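Local coordinates for multi-copper Oxidase CueO (Ochrobactrum, PDB 6EVG), which oxidises lignin model compounds and lignosulfonate, probably passing the electrons through its coppers to dioxygen as laccases do, at residues 224-229 and 264-269; 441-445 and 458-464. One frame throughout, in Å; residues are numbered along the deposited sequence.

Contact 1. Residues 224-229 and 264-269; sequences ILNGAN and ISPGER. With EDO (1,2-ethanediol), chain D.
Asn-226 ends strand 219-226 against a type II turn, Ser-265 to Glu-268, that links the two sheets of a cupredoxin-like domain of this multicopper oxidase. The Asn-226 backbone bonds to the turn through both its N-H and its C=O: Gly-267 N donates to Asn-226 O at 2.9 Å, while Asn-226 N reaches Glu-268 O over a longer 3.3 Å. With CG anti to the backbone N (chi1 178°), the amide is carried across to the turn, alongside the Pro-266 ring. Asn-226 ND2 donates to Ile-264 O at 2.9 Å, from above that carbonyl's plane, and also to Arg-231 O. Asn-226 OD1 accepts from Ala-228 N at 2.8 Å, an Asx turn, so the amide is held at both ends and its flip state is fixed.

Ile-224 and Ile-264 cross at about a right angle, Ile-224 CG2 meeting Ile-264 CD1 at 3.3 Å, tight for two methyls. On the other side of the strand Leu-225 and Arg-269 run side by side, Leu-225 CD1 lying 3.8 Å from Arg-269 CD. Glu-268 OE1 accepts from both Ser-265 N and Ser-265 OG, the hydroxyl from above the carboxylate plane; Glu-268 OE2 takes EDO O1 at 2.8 Å and a salt bridge from Lys-461. Bent at chi2 and chi3 (83° and 70°), Arg-269 folds back over the turn before it, where Arg-269 NH1 meets Gly-267 O at 2.9 Å with that oxygen in the guanidinium plane.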
loop_
_atom_site.group_PDB
_atom_site.type_symbol
_atom_site.label_atom_id
_atom_site.label_comp_id
_atom_site.label_asym_id
_atom_site.label_seq_id
_atom_site.Cartn_x
_atom_site.Cartn_y
_atom_site.Cartn_z
ATOM N N ILE A 224 -7.765 4.211 -3.779
ATOM C CA ILE A 224 -6.810 3.591 -4.691
ATOM C C ILE A 224 -5.574 3.132 -3.885
ATOM O O ILE A 224 -4.969 3.902 -3.175
ATOM C CB ILE A 224 -6.373 4.551 -5.794
ATOM C CG1 ILE A 224 -7.626 5.139 -6.532
ATOM C CG2 ILE A 224 -5.466 3.809 -6.779
ATOM C CD1 ILE A 224 -7.277 6.176 -7.602
ATOM N N LEU A 225 -5.261 1.846 -4.058
ATOM C CA LEU A 225 -4.055 1.226 -3.487
ATOM C C LEU A 225 -3.205 0.684 -4.661
ATOM O O LEU A 225 -3.725 0.005 -5.549
ATOM C CB LEU A 225 -4.451 0.046 -2.591
ATOM C CG LEU A 225 -3.297 -0.903 -2.204
ATOM C CD1 LEU A 225 -2.257 -0.279 -1.298
ATOM C CD2 LEU A 225 -3.897 -2.132 -1.529
ATOM N N ASN A 226 -1.877 0.947 -4.617
ATOM C CA ASN A 226 -0.962 0.205 -5.482
ATOM C C ASN A 226 -0.490 -1.034 -4.723
ATOM O O ASN A 226 0.253 -0.920 -3.750
ATOM C CB ASN A 226 0.215 1.093 -5.892
ATOM C CG ASN A 226 1.191 0.339 -6.744
ATOM O OD1 ASN A 226 1.202 -0.870 -6.826
ATOM N ND2 ASN A 226 2.064 1.112 -7.446
ATOM N N GLY A 227 -1.000 -2.195 -5.163
ATOM C CA GLY A 227 -0.632 -3.448 -4.556
ATOM C C GLY A 227 0.372 -4.293 -5.368
ATOM O O GLY A 227 0.495 -5.503 -5.103
ATOM N N ALA A 228 1.042 -3.666 -6.326
ATOM C CA ALA A 228 1.969 -4.388 -7.195
ATOM C C ALA A 228 3.318 -4.644 -6.477
ATOM O O ALA A 228 3.640 -3.996 -5.484
ATOM C CB ALA A 228 2.251 -3.569 -8.443
ATOM N N ASN A 229 4.093 -5.592 -7.038
ATOM C CA ASN A 229 5.429 -5.834 -6.504
ATOM C C ASN A 229 6.349 -4.644 -6.633
ATOM O O ASN A 229 7.212 -4.429 -5.791
ATOM C CB ASN A 229 6.072 -7.045 -7.198
ATOM C CG ASN A 229 5.577 -8.369 -6.666
ATOM O OD1 ASN A 229 4.378 -8.585 -6.482
ATOM N ND2 ASN A 229 6.531 -9.292 -6.412
ATOM N N ILE A 264 1.144 6.760 -7.920
ATOM C CA ILE A 264 0.960 5.893 -6.765
ATOM C C ILE A 264 1.985 4.793 -6.854
ATOM O O ILE A 264 1.992 4.000 -7.799
ATOM C CB ILE A 264 -0.469 5.328 -6.672
ATOM C CG1 ILE A 264 -1.557 6.348 -6.970
ATOM C CG2 ILE A 264 -0.699 4.680 -5.319
ATOM C CD1 ILE A 264 -2.896 5.868 -7.091
ATOM N N SER A 265 2.870 4.717 -5.834
ATOM C CA SER A 265 3.894 3.674 -5.778
ATOM C C SER A 265 3.431 2.540 -4.864
ATOM O O SER A 265 2.468 2.728 -4.086
ATOM C CB SER A 265 5.243 4.290 -5.328
ATOM O OG SER A 265 5.248 4.709 -3.992
ATOM N N PRO A 266 4.103 1.388 -4.923
ATOM C CA PRO A 266 3.653 0.240 -4.119
ATOM C C PRO A 266 3.530 0.569 -2.644
ATOM O O PRO A 266 4.483 1.053 -2.030
ATOM C CB PRO A 266 4.720 -0.818 -4.413
ATOM C CG PRO A 266 5.145 -0.499 -5.837
ATOM C CD PRO A 266 5.164 1.009 -5.868
ATOM N N GLY A 267 2.363 0.232 -2.092
ATOM C CA GLY A 267 2.085 0.498 -0.695
ATOM C C GLY A 267 1.392 1.781 -0.377
ATOM O O GLY A 267 0.810 1.903 0.719
ATOM N N GLU A 268 1.415 2.752 -1.291
ATOM C CA GLU A 268 0.703 3.998 -1.103
ATOM C C GLU A 268 -0.774 3.835 -1.378
ATOM O O GLU A 268 -1.202 3.027 -2.205
ATOM C CB GLU A 268 1.248 5.105 -2.029
ATOM C CG GLU A 268 2.660 5.575 -1.750
ATOM C CD GLU A 268 2.931 6.846 -2.578
ATOM O OE1 GLU A 268 3.291 6.693 -3.769
ATOM O OE2 GLU A 268 2.742 7.952 -2.010
ATOM N N ARG A 269 -1.511 4.720 -0.686
ATOM C CA ARG A 269 -2.955 4.846 -0.911
ATOM C C ARG A 269 -3.296 6.297 -1.153
ATOM O O ARG A 269 -2.770 7.191 -0.491
ATOM C CB ARG A 269 -3.802 4.359 0.296
ATOM C CG ARG A 269 -3.741 2.859 0.568
ATOM C CD ARG A 269 -2.540 2.417 1.390
ATOM N NE ARG A 269 -2.659 2.867 2.765
ATOM C CZ ARG A 269 -1.636 3.055 3.585
ATOM N NH1 ARG A 269 -0.370 2.881 3.174
ATOM N NH2 ARG A 269 -1.868 3.411 4.853
HETATM C C1 EDO D . 4.852 10.909 -2.673
HETATM O O1 EDO D . 4.994 9.510 -2.443
HETATM C C2 EDO D . 6.213 11.525 -2.897
HETATM O O2 EDO D . 6.841 11.067 -4.106
#

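Contact 2. Residues 441-445 and 458-464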
loop_
_atom_site.group_PDB
_atom_site.type_symbol
_atom_site.label_atom_id
_atom_site.label_comp_id
_atom_site.label_asym_id
_atom_site.label_seq_id
_atom_site.Cartn_x
_atom_site.Cartn_y
_atom_site.Cartn_z
ATOM N N ALA A 441 5.357 3.933 12.567
ATOM C CA ALA A 441 5.588 5.348 12.661
ATOM C C ALA A 441 4.862 6.024 11.481
ATOM O O ALA A 441 4.395 5.331 10.555
ATOM C CB ALA A 441 7.052 5.664 12.646
ATOM N N SER A 442 4.747 7.319 11.569
ATOM C CA SER A 442 4.110 8.113 10.534
ATOM C C SER A 442 5.019 9.276 10.187
ATOM O O SER A 442 5.833 9.681 11.012
ATOM C CB SER A 442 2.734 8.592 10.954
ATOM O OG SER A 442 1.867 7.514 11.221
ATOM N N PHE A 443 4.874 9.855 8.983
ATOM C CA PHE A 443 5.718 10.970 8.632
ATOM C C PHE A 443 4.986 12.007 7.788
ATOM O O PHE A 443 3.913 11.750 7.201
ATOM C CB PHE A 443 7.009 10.523 7.931
ATOM C CG PHE A 443 6.821 9.792 6.650
ATOM C CD1 PHE A 443 6.637 10.446 5.440
ATOM C CD2 PHE A 443 6.822 8.389 6.608
ATOM C CE1 PHE A 443 6.529 9.764 4.241
ATOM C CE2 PHE A 443 6.723 7.675 5.422
ATOM C CZ PHE A 443 6.542 8.374 4.249
ATOM N N ARG A 444 5.586 13.184 7.782
ATOM C CA ARG A 444 5.215 14.284 6.894
ATOM C C ARG A 444 6.337 14.515 5.918
ATOM O O ARG A 444 7.499 14.640 6.343
ATOM C CB ARG A 444 4.945 15.587 7.668
ATOM C CG ARG A 444 3.959 15.493 8.796
ATOM C CD ARG A 444 2.526 15.221 8.362
ATOM N NE ARG A 444 1.944 16.271 7.520
ATOM C CZ ARG A 444 1.520 17.445 7.977
ATOM N NH1 ARG A 444 1.569 17.789 9.245
ATOM N NH2 ARG A 444 0.964 18.303 7.092
ATOM N N ILE A 445 6.066 14.607 4.630
ATOM C CA ILE A 445 7.093 14.930 3.654
ATOM C C ILE A 445 7.376 16.456 3.787
ATOM O O ILE A 445 6.484 17.288 3.673
ATOM C CB ILE A 445 6.670 14.582 2.237
ATOM C CG1 ILE A 445 6.414 13.082 2.108
ATOM C CG2 ILE A 445 7.692 15.088 1.240
ATOM C CD1 ILE A 445 5.807 12.647 0.807
ATOM N N SER A 458 1.066 15.988 1.145
ATOM C CA SER A 458 1.545 16.764 2.297
ATOM C C SER A 458 1.001 16.325 3.639
ATOM O O SER A 458 1.454 16.842 4.667
ATOM C CB SER A 458 1.242 18.247 2.103
ATOM O OG SER A 458 -0.177 18.482 2.189
ATOM N N GLY A 459 0.020 15.423 3.646
ATOM C CA GLY A 459 -0.595 14.996 4.903
ATOM C C GLY A 459 0.218 13.902 5.621
ATOM O O GLY A 459 1.399 13.723 5.364
ATOM N N TRP A 460 -0.447 13.193 6.517
ATOM C CA TRP A 460 0.246 12.047 7.154
ATOM C C TRP A 460 0.427 10.921 6.185
ATOM O O TRP A 460 -0.568 10.532 5.495
ATOM C CB TRP A 460 -0.529 11.585 8.393
ATOM C CG TRP A 460 -0.359 12.451 9.566
ATOM C CD1 TRP A 460 -1.269 13.263 10.184
ATOM C CD2 TRP A 460 0.877 12.639 10.314
ATOM N NE1 TRP A 460 -0.708 13.933 11.230
ATOM C CE2 TRP A 460 0.613 13.547 11.362
ATOM C CE3 TRP A 460 2.134 12.064 10.219
ATOM C CZ2 TRP A 460 1.588 13.890 12.296
ATOM C CZ3 TRP A 460 3.095 12.416 11.179
ATOM C CH2 TRP A 460 2.816 13.275 12.191
ATOM N N LYS A 461 1.640 10.375 6.111
ATOM C CA LYS A 461 1.919 9.267 5.206
ATOM C C LYS A 461 2.743 8.203 5.932
ATOM O O LYS A 461 3.345 8.428 6.989
ATOM C CB LYS A 461 2.614 9.774 3.928
ATOM C CG LYS A 461 1.542 10.427 2.976
ATOM C CD LYS A 461 2.020 10.881 1.649
ATOM C CE LYS A 461 2.595 9.794 0.821
ATOM N NZ LYS A 461 1.726 8.609 0.500
ATOM N N ASP A 462 2.711 6.999 5.346
ATOM C CA ASP A 462 3.585 5.915 5.783
ATOM C C ASP A 462 4.393 5.322 4.657
ATOM O O ASP A 462 5.281 4.493 4.954
ATOM C CB ASP A 462 2.806 4.815 6.583
ATOM C CG ASP A 462 1.702 4.142 5.781
ATOM O OD1 ASP A 462 2.003 3.621 4.670
ATOM O OD2 ASP A 462 0.539 4.110 6.261
ATOM N N THR A 463 4.135 5.667 3.389
ATOM C CA THR A 463 4.825 5.129 2.251
ATOM C C THR A 463 5.010 6.334 1.288
ATOM O O THR A 463 4.067 7.091 1.113
ATOM C CB THR A 463 4.048 3.997 1.568
ATOM O OG1 THR A 463 3.717 3.007 2.581
ATOM C CG2 THR A 463 4.805 3.355 0.478
ATOM N N ALA A 464 6.188 6.488 0.690
ATOM C CA ALA A 464 6.439 7.619 -0.230
ATOM C C ALA A 464 7.425 7.246 -1.282
ATOM O O ALA A 464 8.438 6.600 -0.971
ATOM C CB ALA A 464 6.930 8.816 0.506
HETATM O O HOH W 1 -1.172 18.645 4.804
HETATM O O HOH W 2 4.024 18.060 4.658
HETATM O O HOH W 3 3.507 14.200 3.706
#
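In the C-terminal cupredoxin-like domain, whose copper is bound by His-434, Cys-490 and His-495, edge strand 442-448 pairs with the segment leading into strand 463-466. A single antiparallel hydrogen-bonded pair joins them: Phe-443 N to Lys-461 O and Lys-461 N to Phe-443 O, both 2.9 Å. The Phe-443 ring then turns back over its partner. Its CG stands between the backbone N and the carbonyl carbon (chi1 61°), which lays one face on Lys-461 O and brings Phe-443 CZ to 3.8 Å from Ala-464 CB at the ring's edge.

Arg-444 makes the polar side-chain contacts across the pair. Bent at chi2 and chi3, it crosses Trp-460 at about a right angle and sets CD over the face of the indole, 3.7 Å from the centroid of the six-membered ring, a CH-pi contact. The guanidinium passes beyond and grips Ser-458 O side-on, NE at 3.0 Å and NH2 at 2.9 Å, with that oxygen near its plane; Asp-322 O takes NH1. A leucine here, with no N-H to offer, would probably leave Ser-458 O to water, the group over the indole free to turn and segment 458-460 less firmly held. Where the backbones diverge, water fills in: one molecule accepts from Ile-445 N at 2.8 Å and donates to Gly-459 O at 2.7 Å, while another donates to both Ile-445 O and Ser-458 O.

Overall arrangement
Contact 1 lies near the centre of the chain with all its touching residues buried; contact 2 sits further out, where Ser-458 and Trp-460 are partly exposed and waters enter. They belong to different cupredoxin-like domains. In contact 1 an inner strand meets the turn that leads from the domain's other sheet into its own neighbour, 269-275; in contact 2 an edge strand meets the approach to an edge strand of the second sheet. An asparagine amide serves the first, an arginine, an indole face and bridging water the second. Two salt bridges join them across the domain interface, Glu-268 OE2 to Lys-461 NZ at 2.8 Å and Arg-269 NH2 to Asp-462 OD2 at 2.9 Å.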